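Local structure of GrpB family protein (Enterococcus faecalis, 2NRK) at residues 118-123 with 162-167; 37-42 with 52-57; 9-14 with 44-49; 48-53 with 136-141. The protein is of unknown function but belongs to the GrpB family and probably has a nucleotidyltransferase-like fold. One frame throughout, in Å; residues are numbered along the deposited sequence.

How the contacts relate
Along the chain, residues 9-14 come first, then strand 34-40, the loop and strand 54-60, then helices 111-126, 128-142 and 157-171. Contact 2, its centre about 4 Å from the centre of the chain, joins edge strand 34-40 to strand 54-60 of the mixed sheet; contacts 3 and 4, about 9 Å apart between centres, share Leu-48 and Ala-49 of the loop linking those strands. Contact 1, about 14 Å from contact 2 between centres, packs helix 157-171 on helix 111-126. Arg-121 ties contact 1 to Glu-38 and His-39, and Ser-42 meets Lys-138 of contact 4. Contacts 1, 3 and 4 each touch contact 2, which thus links the helical side to the loop.

Contact 1: residues 118-123 with 162-167; sequences LAFRNY and KIEKEA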
loop_
_atom_site.group_PDB
_atom_site.type_symbol
_atom_site.label_atom_id
_atom_site.label_comp_id
_atom_site.label_asym_id
_atom_site.label_seq_id
_atom_site.Cartn_x
_atom_site.Cartn_y
_atom_site.Cartn_z
ATOM N N LEU A 118 0.256 7.998 3.652
ATOM C CA LEU A 118 -1.199 8.008 3.484
ATOM C C LEU A 118 -1.893 7.373 4.688
ATOM O O LEU A 118 -2.922 7.871 5.133
ATOM C CB LEU A 118 -1.637 7.274 2.195
ATOM C CG LEU A 118 -1.186 7.985 0.917
ATOM C CD1 LEU A 118 -1.483 7.049 -0.295
ATOM C CD2 LEU A 118 -1.897 9.345 0.763
ATOM N N ALA A 119 -1.352 6.266 5.196
ATOM C CA ALA A 119 -2.010 5.613 6.325
ATOM C C ALA A 119 -2.017 6.544 7.534
ATOM O O ALA A 119 -3.033 6.648 8.218
ATOM C CB ALA A 119 -1.322 4.279 6.660
ATOM N N PHE A 120 -0.877 7.207 7.792
ATOM C CA PHE A 120 -0.715 8.133 8.930
ATOM C C PHE A 120 -1.771 9.228 8.846
ATOM O O PHE A 120 -2.503 9.462 9.812
ATOM C CB PHE A 120 0.692 8.737 8.891
ATOM C CG PHE A 120 0.982 9.693 10.022
ATOM C CD1 PHE A 120 1.283 9.228 11.298
ATOM C CD2 PHE A 120 1.024 11.059 9.765
ATOM C CE1 PHE A 120 1.589 10.144 12.369
ATOM C CE2 PHE A 120 1.311 11.969 10.815
ATOM C CZ PHE A 120 1.586 11.509 12.096
ATOM N N ARG A 121 -1.892 9.845 7.669
ATOM C CA ARG A 121 -2.905 10.875 7.454
ATOM C C ARG A 121 -4.316 10.344 7.688
ATOM O O ARG A 121 -5.108 10.945 8.455
ATOM C CB ARG A 121 -2.812 11.420 6.019
ATOM C CG ARG A 121 -3.918 12.454 5.734
ATOM C CD ARG A 121 -3.992 12.656 4.225
ATOM N NE ARG A 121 -4.635 11.499 3.581
ATOM C CZ ARG A 121 -4.759 11.365 2.259
ATOM N NH1 ARG A 121 -4.300 12.320 1.426
ATOM N NH2 ARG A 121 -5.341 10.280 1.760
ATOM N N ASN A 122 -4.634 9.222 7.044
ATOM C CA ASN A 122 -6.014 8.700 7.112
ATOM C C ASN A 122 -6.385 8.385 8.555
ATOM O O ASN A 122 -7.504 8.663 9.003
ATOM C CB ASN A 122 -6.152 7.487 6.211
ATOM C CG ASN A 122 -6.041 7.822 4.745
ATOM O OD1 ASN A 122 -5.973 8.997 4.346
ATOM N ND2 ASN A 122 -6.031 6.771 3.899
ATOM N N TYR A 123 -5.441 7.805 9.282
ATOM C CA TYR A 123 -5.663 7.417 10.674
ATOM C C TYR A 123 -5.910 8.654 11.556
ATOM O O TYR A 123 -6.808 8.656 12.393
ATOM C CB TYR A 123 -4.432 6.648 11.156
ATOM C CG TYR A 123 -4.549 6.035 12.527
ATOM C CD1 TYR A 123 -5.479 5.010 12.788
ATOM C CD2 TYR A 123 -3.711 6.459 13.566
ATOM C CE1 TYR A 123 -5.584 4.428 14.080
ATOM C CE2 TYR A 123 -3.772 5.851 14.853
ATOM C CZ TYR A 123 -4.727 4.839 15.092
ATOM O OH TYR A 123 -4.813 4.234 16.330
ATOM N N LYS A 162 5.017 5.410 16.627
ATOM C CA LYS A 162 3.939 4.635 17.252
ATOM C C LYS A 162 2.647 4.781 16.436
ATOM O O LYS A 162 1.949 3.792 16.124
ATOM C CB LYS A 162 3.687 5.137 18.685
ATOM C CG LYS A 162 2.513 4.424 19.342
ATOM C CD LYS A 162 2.233 4.927 20.758
ATOM C CE LYS A 162 1.459 3.834 21.499
ATOM N NZ LYS A 162 0.869 4.234 22.765
ATOM N N ILE A 163 2.310 6.015 16.124
ATOM C CA ILE A 163 1.084 6.294 15.379
ATOM C C ILE A 163 1.146 5.732 13.957
ATOM O O ILE A 163 0.140 5.227 13.424
ATOM C CB ILE A 163 0.758 7.820 15.390
ATOM C CG1 ILE A 163 0.544 8.285 16.839
ATOM C CG2 ILE A 163 -0.470 8.138 14.465
ATOM C CD1 ILE A 163 -0.440 7.401 17.654
ATOM N N GLU A 164 2.318 5.836 13.338
ATOM C CA GLU A 164 2.467 5.283 11.965
ATOM C C GLU A 164 2.174 3.773 11.975
ATOM O O GLU A 164 1.585 3.223 11.023
ATOM C CB GLU A 164 3.881 5.516 11.434
ATOM C CG GLU A 164 4.093 6.961 10.945
ATOM C CD GLU A 164 5.551 7.252 10.483
ATOM O OE1 GLU A 164 6.481 6.483 10.833
ATOM O OE2 GLU A 164 5.726 8.279 9.752
ATOM N N LYS A 165 2.608 3.106 13.028
ATOM C CA LYS A 165 2.394 1.668 13.142
ATOM C C LYS A 165 0.909 1.359 13.342
ATOM O O LYS A 165 0.345 0.496 12.660
ATOM C CB LYS A 165 3.261 1.115 14.279
ATOM C CG LYS A 165 3.097 -0.346 14.524
ATOM C CD LYS A 165 4.282 -0.856 15.392
ATOM C CE LYS A 165 4.012 -2.259 15.891
ATOM N NZ LYS A 165 5.125 -2.773 16.794
ATOM N N GLU A 166 0.256 2.062 14.273
ATOM C CA GLU A 166 -1.180 1.913 14.472
ATOM C C GLU A 166 -1.925 2.205 13.165
ATOM O O GLU A 166 -2.894 1.506 12.816
ATOM C CB GLU A 166 -1.687 2.873 15.543
ATOM C CG GLU A 166 -1.151 2.558 16.939
ATOM C CD GLU A 166 -1.724 3.470 18.038
ATOM O OE1 GLU A 166 -2.564 4.350 17.762
ATOM O OE2 GLU A 166 -1.316 3.302 19.206
ATOM N N ALA A 167 -1.465 3.238 12.444
ATOM C CA ALA A 167 -2.144 3.689 11.234
ATOM C C ALA A 167 -2.079 2.636 10.123
ATOM O O ALA A 167 -3.074 2.398 9.432
ATOM C CB ALA A 167 -1.498 4.978 10.736
HETATM O O HOH W 1 -4.702 4.292 8.315
#
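Tyr-123 lays one face of its ring on the backbone of the partner helix, with the carbonyl carbon of Glu-166 over the ring centre and Ala-167 CA, 4.0 Å from the centroid, making a CH-pi contact. At the far end of the ring Tyr-123 OH donates to Glu-166 OE1 at 2.7 Å, reaching it on the anti side and 34° out of the carboxylate plane, with ring and carboxylate almost perpendicular. The ring extends to Glu-166 because chi1 of -173° sets CG opposite the backbone N. At the near end the methyl of Ala-167 is wedged tightly: its CB lies 3.4 Å from both Ala-119 O and Tyr-123 CB. Ile-163 CG2 fills the angle between the two aromatic residues, 3.6 Å from Phe-120 CE1 and at the edge of the Tyr-123 ring. Glu-164 adds its CG to Phe-120 CD1 at 3.6 Å, while its carboxylate turns to a salt bridge with Arg-116. One water donates to both Ala-119 O and Ala-167 O, bridging the helices. Farther out, Ile-130 of helix 128-142 touches Tyr-123, Ile-163 and Glu-166. Arg-121, on the other side of its helix, holds Asn-122 OD1 with NE and NH2 and bonds strand 34-40 through NH1. The axes of the two segments pass 8.2 Å apart at 88°, a near-perpendicular helix crossing with alanines at the close approach, by which helix 157-171 packs on a helix that itself covers the sheet.

Contact 2: residues 37-42 with 52-57; sequences VEHIGS and PIIDFL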
loop_
_atom_site.group_PDB
_atom_site.type_symbol
_atom_site.label_atom_id
_atom_site.label_comp_id
_atom_site.label_asym_id
_atom_site.label_seq_id
_atom_site.Cartn_x
_atom_site.Cartn_y
_atom_site.Cartn_z
ATOM N N VAL A 37 -1.168 13.431 -6.944
ATOM C CA VAL A 37 -0.617 14.321 -5.910
ATOM C C VAL A 37 -1.583 14.294 -4.752
ATOM O O VAL A 37 -2.783 14.563 -4.941
ATOM C CB VAL A 37 -0.440 15.794 -6.399
ATOM C CG1 VAL A 37 0.134 16.654 -5.282
ATOM C CG2 VAL A 37 0.508 15.838 -7.628
ATOM N N GLU A 38 -1.054 13.940 -3.586
ATOM C CA GLU A 38 -1.851 13.848 -2.350
ATOM C C GLU A 38 -1.360 14.886 -1.322
ATOM O O GLU A 38 -0.152 15.128 -1.184
ATOM C CB GLU A 38 -1.697 12.441 -1.734
ATOM C CG GLU A 38 -2.324 11.289 -2.553
ATOM C CD GLU A 38 -3.756 10.985 -2.221
ATOM O OE1 GLU A 38 -4.452 11.777 -1.516
ATOM O OE2 GLU A 38 -4.218 9.919 -2.707
ATOM N N HIS A 39 -2.312 15.436 -0.580
ATOM C CA HIS A 39 -1.992 16.299 0.553
ATOM C C HIS A 39 -1.733 15.374 1.730
ATOM O O HIS A 39 -2.573 14.519 2.074
ATOM C CB HIS A 39 -3.235 17.178 0.810
ATOM C CG HIS A 39 -2.997 18.305 1.761
ATOM N ND1 HIS A 39 -4.024 19.114 2.174
ATOM C CD2 HIS A 39 -1.884 18.744 2.399
ATOM C CE1 HIS A 39 -3.562 20.021 3.022
ATOM N NE2 HIS A 39 -2.261 19.824 3.177
ATOM N N ILE A 40 -0.566 15.521 2.351
ATOM C CA ILE A 40 -0.175 14.649 3.447
ATOM C C ILE A 40 0.336 15.506 4.601
ATOM O O ILE A 40 0.304 16.755 4.543
ATOM C CB ILE A 40 0.838 13.581 3.009
ATOM C CG1 ILE A 40 2.106 14.209 2.386
ATOM C CG2 ILE A 40 0.171 12.579 2.066
ATOM C CD1 ILE A 40 3.384 13.369 2.538
ATOM N N GLY A 41 0.781 14.841 5.665
ATOM C CA GLY A 41 1.369 15.537 6.820
ATOM C C GLY A 41 0.304 16.230 7.652
ATOM O O GLY A 41 -0.879 16.071 7.374
ATOM N N SER A 42 0.730 16.998 8.654
ATOM C CA SER A 42 -0.276 17.529 9.602
ATOM C C SER A 42 -1.241 18.506 8.961
ATOM O O SER A 42 -2.415 18.577 9.400
ATOM C CB SER A 42 0.408 18.149 10.814
ATOM O OG SER A 42 1.013 17.100 11.554
ATOM N N PRO A 52 2.842 25.686 9.603
ATOM C CA PRO A 52 2.177 26.024 8.335
ATOM C C PRO A 52 3.069 25.766 7.127
ATOM O O PRO A 52 3.424 26.709 6.385
ATOM C CB PRO A 52 1.885 27.518 8.486
ATOM C CG PRO A 52 2.926 28.014 9.376
ATOM C CD PRO A 52 3.264 26.895 10.341
ATOM N N ILE A 53 3.459 24.504 6.969
ATOM C CA ILE A 53 4.265 24.042 5.846
ATOM C C ILE A 53 3.447 22.923 5.196
ATOM O O ILE A 53 3.107 21.927 5.852
ATOM C CB ILE A 53 5.624 23.445 6.300
ATOM C CG1 ILE A 53 6.431 24.499 7.084
ATOM C CG2 ILE A 53 6.410 22.949 5.099
ATOM C CD1 ILE A 53 7.710 23.942 7.688
ATOM N N ILE A 54 3.098 23.114 3.928
ATOM C CA ILE A 54 2.224 22.150 3.258
ATOM C C ILE A 54 3.086 21.009 2.731
ATOM O O ILE A 54 4.034 21.257 1.976
ATOM C CB ILE A 54 1.464 22.768 2.056
ATOM C CG1 ILE A 54 0.744 24.095 2.399
ATOM C CG2 ILE A 54 0.475 21.744 1.456
ATOM C CD1 ILE A 54 -0.321 23.974 3.462
ATOM N N ASP A 55 2.737 19.777 3.112
ATOM C CA ASP A 55 3.394 18.574 2.570
ATOM C C ASP A 55 2.619 17.963 1.418
ATOM O O ASP A 55 1.375 17.716 1.538
ATOM C CB ASP A 55 3.569 17.492 3.643
ATOM C CG ASP A 55 4.504 17.934 4.742
ATOM O OD1 ASP A 55 5.727 17.888 4.522
ATOM O OD2 ASP A 55 3.995 18.337 5.822
ATOM N N PHE A 56 3.355 17.674 0.347
ATOM C CA PHE A 56 2.843 17.041 -0.893
ATOM C C PHE A 56 3.454 15.669 -1.091
ATOM O O PHE A 56 4.689 15.500 -0.949
ATOM C CB PHE A 56 3.178 17.891 -2.139
ATOM C CG PHE A 56 2.643 19.290 -2.077
ATOM C CD1 PHE A 56 1.495 19.634 -2.785
ATOM C CD2 PHE A 56 3.263 20.257 -1.295
ATOM C CE1 PHE A 56 0.942 20.924 -2.690
ATOM C CE2 PHE A 56 2.727 21.547 -1.208
ATOM C CZ PHE A 56 1.558 21.887 -1.909
ATOM N N LEU A 57 2.588 14.683 -1.372
ATOM C CA LEU A 57 3.033 13.336 -1.770
ATOM C C LEU A 57 2.769 13.221 -3.258
ATOM O O LEU A 57 1.630 13.327 -3.691
ATOM C CB LEU A 57 2.267 12.255 -0.998
ATOM C CG LEU A 57 2.575 10.792 -1.417
ATOM C CD1 LEU A 57 4.060 10.447 -1.248
ATOM C CD2 LEU A 57 1.730 9.801 -0.596
HETATM O O HOH W 2 1.313 18.899 5.779
#
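Val-37 starts the pairing with a CA-H...O contact to Leu-57 O at 3.3 Å, and its CG1 comes to the edge of the Phe-56 ring. Glu-38 and Leu-57 then form an antiparallel hydrogen-bonded pair, both N-to-O distances, Glu-38 N to Leu-57 O and Leu-57 N to Glu-38 O, being 2.8 Å. The Glu-38 carboxylate bends away to a salt bridge with Arg-121. His-39 faces Phe-56 in a non-hydrogen-bonded pair; its ring edge meets Asp-55 O, 3.5 Å from CD2, while NE2 is bonded to Thr-43 and the ring stacks with Phe-19. Ile-40 N reaches Asp-55 O at 3.0 Å, from 38° above the carbonyl plane. With chi1 at 57°, Ile-40 CG1 packs on Asp-55 CB as CG2 meets Leu-57 CB at 3.7 Å. A water fills in beyond, donating to Ile-40 O and Asp-55 OD2 and accepting from Asp-55 N. Gly-41 CA passes 4.0 Å from that same OD2, and Asp-55 OD1 bonds His-104. The Gly-Ser pair after the first strand and Asp-55 on the next resemble part of the nucleotidyltransferase pattern, so this polar corner is consistent with a functional site, though none is established.

Contact 3: residues 9-14 with 44-49; sequences TEYQPA and SVPNLA
Tyr-11 packs its ring flat over the type II turn Val-45 to Leu-48, the tight half of the contact. Asn-47 N stands over the centre of one face, 3.2 Å from Tyr-11 CG, and Pro-46 CA makes a CH-pi contact with the same face, 3.9 Å from the centroid. Leu-48 O lies at the ring edge, 3.6 Å from Tyr-11 CD1. Chi1 of 178° extends the ring away from its own chain and across the turn, which the Leu-48 N to Val-45 O bond closes at 3.1 Å and the positive phi of Asn-47 (74°) completes. Pro-46 and Asn-47 carry the ring on their backbone, while their outer parts are exposed. The other half is looser and wetter: no direct hydrogen bond crosses between the segments, and a water takes that place, accepting from Tyr-11 N and donating to Glu-10 OE1 at 2.7 Å and to Asn-47 O at a longer 3.2 Å. At the other end of the contact Ala-49 CA makes a CA-H...O contact with Thr-9 O at 3.3 Å; that oxygen also bonds the backbone of Ala-50. Trp-15 of helix 14-30 meets the Tyr-11 ring nearly at right angles, Glu-10 pairs with Lys-139 of helix 128-142, and Val-45 and Leu-48 rest on Leu-124 of helix 111-126.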
loop_
_atom_site.group_PDB
_atom_site.type_symbol
_atom_site.label_atom_id
_atom_site.label_comp_id
_atom_site.label_asym_id
_atom_site.label_seq_id
_atom_site.Cartn_x
_atom_site.Cartn_y
_atom_site.Cartn_z
ATOM N N THR A 9 0.898 26.631 14.487
ATOM C CA THR A 9 -0.331 27.415 14.608
ATOM C C THR A 9 -1.525 26.488 14.758
ATOM O O THR A 9 -1.433 25.296 14.472
ATOM C CB THR A 9 -0.566 28.327 13.371
ATOM O OG1 THR A 9 -0.979 27.529 12.247
ATOM C CG2 THR A 9 0.716 29.100 13.016
ATOM N N GLU A 10 -2.650 27.031 15.209
ATOM C CA GLU A 10 -3.892 26.275 15.128
ATOM C C GLU A 10 -4.152 25.964 13.650
ATOM O O GLU A 10 -3.578 26.606 12.758
ATOM C CB GLU A 10 -5.054 27.049 15.754
ATOM C CG GLU A 10 -4.940 27.187 17.288
ATOM C CD GLU A 10 -4.717 25.865 18.009
ATOM O OE1 GLU A 10 -5.466 24.890 17.756
ATOM O OE2 GLU A 10 -3.779 25.789 18.839
ATOM N N TYR A 11 -4.968 24.954 13.402
ATOM C CA TYR A 11 -5.277 24.542 12.034
ATOM C C TYR A 11 -5.744 25.744 11.205
ATOM O O TYR A 11 -6.495 26.586 11.696
ATOM C CB TYR A 11 -6.386 23.494 12.060
ATOM C CG TYR A 11 -6.789 23.048 10.686
ATOM C CD1 TYR A 11 -5.971 22.189 9.955
ATOM C CD2 TYR A 11 -7.980 23.486 10.107
ATOM C CE1 TYR A 11 -6.318 21.781 8.679
ATOM C CE2 TYR A 11 -8.343 23.072 8.844
ATOM C CZ TYR A 11 -7.514 22.245 8.124
ATOM O OH TYR A 11 -7.888 21.828 6.869
ATOM N N GLN A 12 -5.284 25.819 9.956
ATOM C CA GLN A 12 -5.756 26.851 9.027
ATOM C C GLN A 12 -6.499 26.204 7.845
ATOM O O GLN A 12 -5.880 25.512 7.041
ATOM C CB GLN A 12 -4.579 27.686 8.513
ATOM C CG GLN A 12 -3.790 28.408 9.611
ATOM C CD GLN A 12 -2.569 29.143 9.069
ATOM O OE1 GLN A 12 -2.647 29.805 8.032
ATOM N NE2 GLN A 12 -1.434 29.048 9.780
ATOM N N PRO A 13 -7.831 26.422 7.734
ATOM C CA PRO A 13 -8.546 25.829 6.598
ATOM C C PRO A 13 -7.939 26.207 5.259
ATOM O O PRO A 13 -8.084 25.441 4.296
ATOM C CB PRO A 13 -9.970 26.429 6.703
ATOM C CG PRO A 13 -10.132 26.812 8.116
ATOM C CD PRO A 13 -8.739 27.162 8.637
ATOM N N ALA A 14 -7.253 27.355 5.204
ATOM C CA ALA A 14 -6.607 27.827 3.989
ATOM C C ALA A 14 -5.500 26.898 3.497
ATOM O O ALA A 14 -5.123 26.970 2.318
ATOM C CB ALA A 14 -6.036 29.226 4.186
ATOM N N SER A 44 -2.797 18.281 6.321
ATOM C CA SER A 44 -3.824 17.535 5.587
ATOM C C SER A 44 -4.886 16.948 6.536
ATOM O O SER A 44 -5.791 16.272 6.069
ATOM C CB SER A 44 -3.187 16.401 4.751
ATOM O OG SER A 44 -2.766 15.319 5.574
ATOM N N VAL A 45 -4.750 17.192 7.844
ATOM C CA VAL A 45 -5.684 16.641 8.832
ATOM C C VAL A 45 -6.535 17.788 9.364
ATOM O O VAL A 45 -6.053 18.626 10.138
ATOM C CB VAL A 45 -4.920 15.968 9.985
ATOM C CG1 VAL A 45 -5.917 15.406 11.035
ATOM C CG2 VAL A 45 -4.030 14.855 9.441
ATOM N N PRO A 46 -7.793 17.883 8.917
ATOM C CA PRO A 46 -8.581 18.987 9.426
ATOM C C PRO A 46 -8.597 19.107 10.957
ATOM O O PRO A 46 -8.725 18.105 11.681
ATOM C CB PRO A 46 -9.995 18.696 8.880
ATOM C CG PRO A 46 -9.690 18.004 7.533
ATOM C CD PRO A 46 -8.503 17.104 7.879
ATOM N N ASN A 47 -8.418 20.347 11.406
ATOM C CA ASN A 47 -8.436 20.740 12.823
ATOM C C ASN A 47 -7.190 20.337 13.633
ATOM O O ASN A 47 -7.147 20.518 14.856
ATOM C CB ASN A 47 -9.751 20.328 13.499
ATOM C CG ASN A 47 -10.970 20.781 12.714
ATOM O OD1 ASN A 47 -11.026 21.910 12.217
ATOM N ND2 ASN A 47 -11.955 19.903 12.599
ATOM N N LEU A 48 -6.163 19.852 12.950
ATOM C CA LEU A 48 -4.908 19.534 13.634
ATOM C C LEU A 48 -3.996 20.761 13.639
ATOM O O LEU A 48 -3.732 21.346 12.596
ATOM C CB LEU A 48 -4.195 18.353 12.943
ATOM C CG LEU A 48 -2.823 17.949 13.486
ATOM C CD1 LEU A 48 -2.837 17.640 15.000
ATOM C CD2 LEU A 48 -2.333 16.725 12.655
ATOM N N ALA A 49 -3.508 21.139 14.824
ATOM C CA ALA A 49 -2.497 22.186 14.930
ATOM C C ALA A 49 -1.214 21.736 14.219
ATOM O O ALA A 49 -0.838 20.556 14.278
ATOM C CB ALA A 49 -2.207 22.509 16.395
HETATM O O HOH W 3 -6.196 23.478 15.560
#

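Contact 4: residues 48-53 with 136-141; sequences LAAKPI and TLKKQL
A buried lysine amine meets a loop of small residues: Lys-138 NZ donates to Ala-49 O at 2.8 Å, approaching in the plane of the carbonyl, while apolar groups of Leu-48 and Ala-50 flank the same nitrogen. Ala-50 CA lies 3.7 Å and Ala-50 CB 3.8 Å from Lys-138 NZ. Leu-48 CG comes within 4.1 Å of Lys-138 NZ, the two side chains crossing at about a right angle. The amine is nevertheless well supplied with polar partners, for it also bonds Ser-42 OG and a water 3.0 Å from Lys-138 NZ that accepts from Lys-51 N in turn, so that lysine and water together span two peptide groups of the loop. A bend at chi3 of -82° in an otherwise extended chain turns Lys-138 NZ toward the loop, and a cation-pi contact with Tyr-134 holds it from within its own helix. The loop is the connection between strands 34-40 and 54-60, after Gly-41 and Ser-42, and two lysines of helix 128-142 reach its residues 48-50; Lys-138 therefore joins that helix to the loop between the two strands. One residue on, Lys-139 bends alike at chi3 (-90°) and lays its CE 4.1 Å from Ala-49 CB, a looser apolar touch, its NZ going on to Glu-10. Away from the lysines, Ala-50 touches Trp-15 of helix 14-30.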
loop_
_atom_site.group_PDB
_atom_site.type_symbol
_atom_site.label_atom_id
_atom_site.label_comp_id
_atom_site.label_asym_id
_atom_site.label_seq_id
_atom_site.Cartn_x
_atom_site.Cartn_y
_atom_site.Cartn_z
ATOM N N LEU A 48 -6.163 19.852 12.950
ATOM C CA LEU A 48 -4.908 19.534 13.634
ATOM C C LEU A 48 -3.996 20.761 13.639
ATOM O O LEU A 48 -3.732 21.346 12.596
ATOM C CB LEU A 48 -4.195 18.353 12.943
ATOM C CG LEU A 48 -2.823 17.949 13.486
ATOM C CD1 LEU A 48 -2.837 17.640 15.000
ATOM C CD2 LEU A 48 -2.333 16.725 12.655
ATOM N N ALA A 49 -3.508 21.139 14.824
ATOM C CA ALA A 49 -2.497 22.186 14.930
ATOM C C ALA A 49 -1.214 21.736 14.219
ATOM O O ALA A 49 -0.838 20.556 14.278
ATOM C CB ALA A 49 -2.207 22.509 16.395
ATOM N N ALA A 50 -0.523 22.660 13.561
ATOM C CA ALA A 50 0.626 22.269 12.733
ATOM C C ALA A 50 1.514 23.446 12.384
ATOM O O ALA A 50 1.064 24.570 12.363
ATOM C CB ALA A 50 0.139 21.652 11.418
ATOM N N LYS A 51 2.761 23.159 12.047
ATOM C CA LYS A 51 3.587 24.146 11.363
ATOM C C LYS A 51 2.935 24.407 10.004
ATOM O O LYS A 51 2.483 23.456 9.349
ATOM C CB LYS A 51 4.976 23.601 11.134
ATOM C CG LYS A 51 5.744 23.511 12.440
ATOM C CD LYS A 51 6.856 22.508 12.357
ATOM C CE LYS A 51 8.027 22.978 11.531
ATOM N NZ LYS A 51 9.300 22.743 12.326
ATOM N N PRO A 52 2.842 25.686 9.603
ATOM C CA PRO A 52 2.177 26.024 8.335
ATOM C C PRO A 52 3.069 25.766 7.127
ATOM O O PRO A 52 3.424 26.709 6.385
ATOM C CB PRO A 52 1.885 27.518 8.486
ATOM C CG PRO A 52 2.926 28.014 9.376
ATOM C CD PRO A 52 3.264 26.895 10.341
ATOM N N ILE A 53 3.459 24.504 6.969
ATOM C CA ILE A 53 4.265 24.042 5.846
ATOM C C ILE A 53 3.447 22.923 5.196
ATOM O O ILE A 53 3.107 21.927 5.852
ATOM C CB ILE A 53 5.624 23.445 6.300
ATOM C CG1 ILE A 53 6.431 24.499 7.084
ATOM C CG2 ILE A 53 6.410 22.949 5.099
ATOM C CD1 ILE A 53 7.710 23.942 7.688
ATOM N N THR A 136 -1.320 18.752 20.770
ATOM C CA THR A 136 -0.950 19.199 22.104
ATOM C C THR A 136 0.548 18.982 22.322
ATOM O O THR A 136 1.224 19.847 22.856
ATOM C CB THR A 136 -1.809 18.498 23.187
ATOM O OG1 THR A 136 -3.160 18.957 23.050
ATOM C CG2 THR A 136 -1.323 18.835 24.604
ATOM N N LEU A 137 1.051 17.833 21.896
ATOM C CA LEU A 137 2.469 17.543 22.006
ATOM C C LEU A 137 3.291 18.555 21.216
ATOM O O LEU A 137 4.288 19.067 21.711
ATOM C CB LEU A 137 2.772 16.121 21.538
ATOM C CG LEU A 137 4.240 15.735 21.390
ATOM C CD1 LEU A 137 4.952 15.878 22.750
ATOM C CD2 LEU A 137 4.296 14.331 20.895
ATOM N N LYS A 138 2.867 18.839 19.990
ATOM C CA LYS A 138 3.634 19.755 19.138
ATOM C C LYS A 138 3.668 21.154 19.756
ATOM O O LYS A 138 4.713 21.822 19.747
ATOM C CB LYS A 138 3.068 19.770 17.709
ATOM C CG LYS A 138 3.350 18.470 16.921
ATOM C CD LYS A 138 3.051 18.617 15.413
ATOM C CE LYS A 138 1.588 18.437 15.131
ATOM N NZ LYS A 138 1.229 18.796 13.724
ATOM N N LYS A 139 2.539 21.582 20.331
ATOM C CA LYS A 139 2.460 22.895 20.931
ATOM C C LYS A 139 3.371 22.954 22.150
ATOM O O LYS A 139 4.093 23.940 22.336
ATOM C CB LYS A 139 1.005 23.250 21.283
ATOM C CG LYS A 139 0.177 23.596 20.044
ATOM C CD LYS A 139 -1.215 24.135 20.376
ATOM C CE LYS A 139 -2.259 23.038 20.474
ATOM N NZ LYS A 139 -3.619 23.581 20.825
ATOM N N GLN A 140 3.350 21.891 22.961
ATOM C CA GLN A 140 4.233 21.753 24.128
ATOM C C GLN A 140 5.713 21.789 23.743
ATOM O O GLN A 140 6.525 22.457 24.394
ATOM C CB GLN A 140 3.937 20.448 24.875
ATOM C CG GLN A 140 2.845 20.546 25.930
ATOM C CD GLN A 140 2.473 19.197 26.550
ATOM O OE1 GLN A 140 3.260 18.236 26.549
ATOM N NE2 GLN A 140 1.261 19.124 27.087
ATOM N N LEU A 141 6.067 21.049 22.697
ATOM C CA LEU A 141 7.452 21.013 22.213
ATOM C C LEU A 141 7.941 22.403 21.794
ATOM O O LEU A 141 9.031 22.824 22.185
ATOM C CB LEU A 141 7.629 20.018 21.068
ATOM C CG LEU A 141 7.640 18.553 21.494
ATOM C CD1 LEU A 141 7.422 17.670 20.292
ATOM C CD2 LEU A 141 8.955 18.195 22.200
HETATM O O HOH W 4 3.420 20.114 12.209
#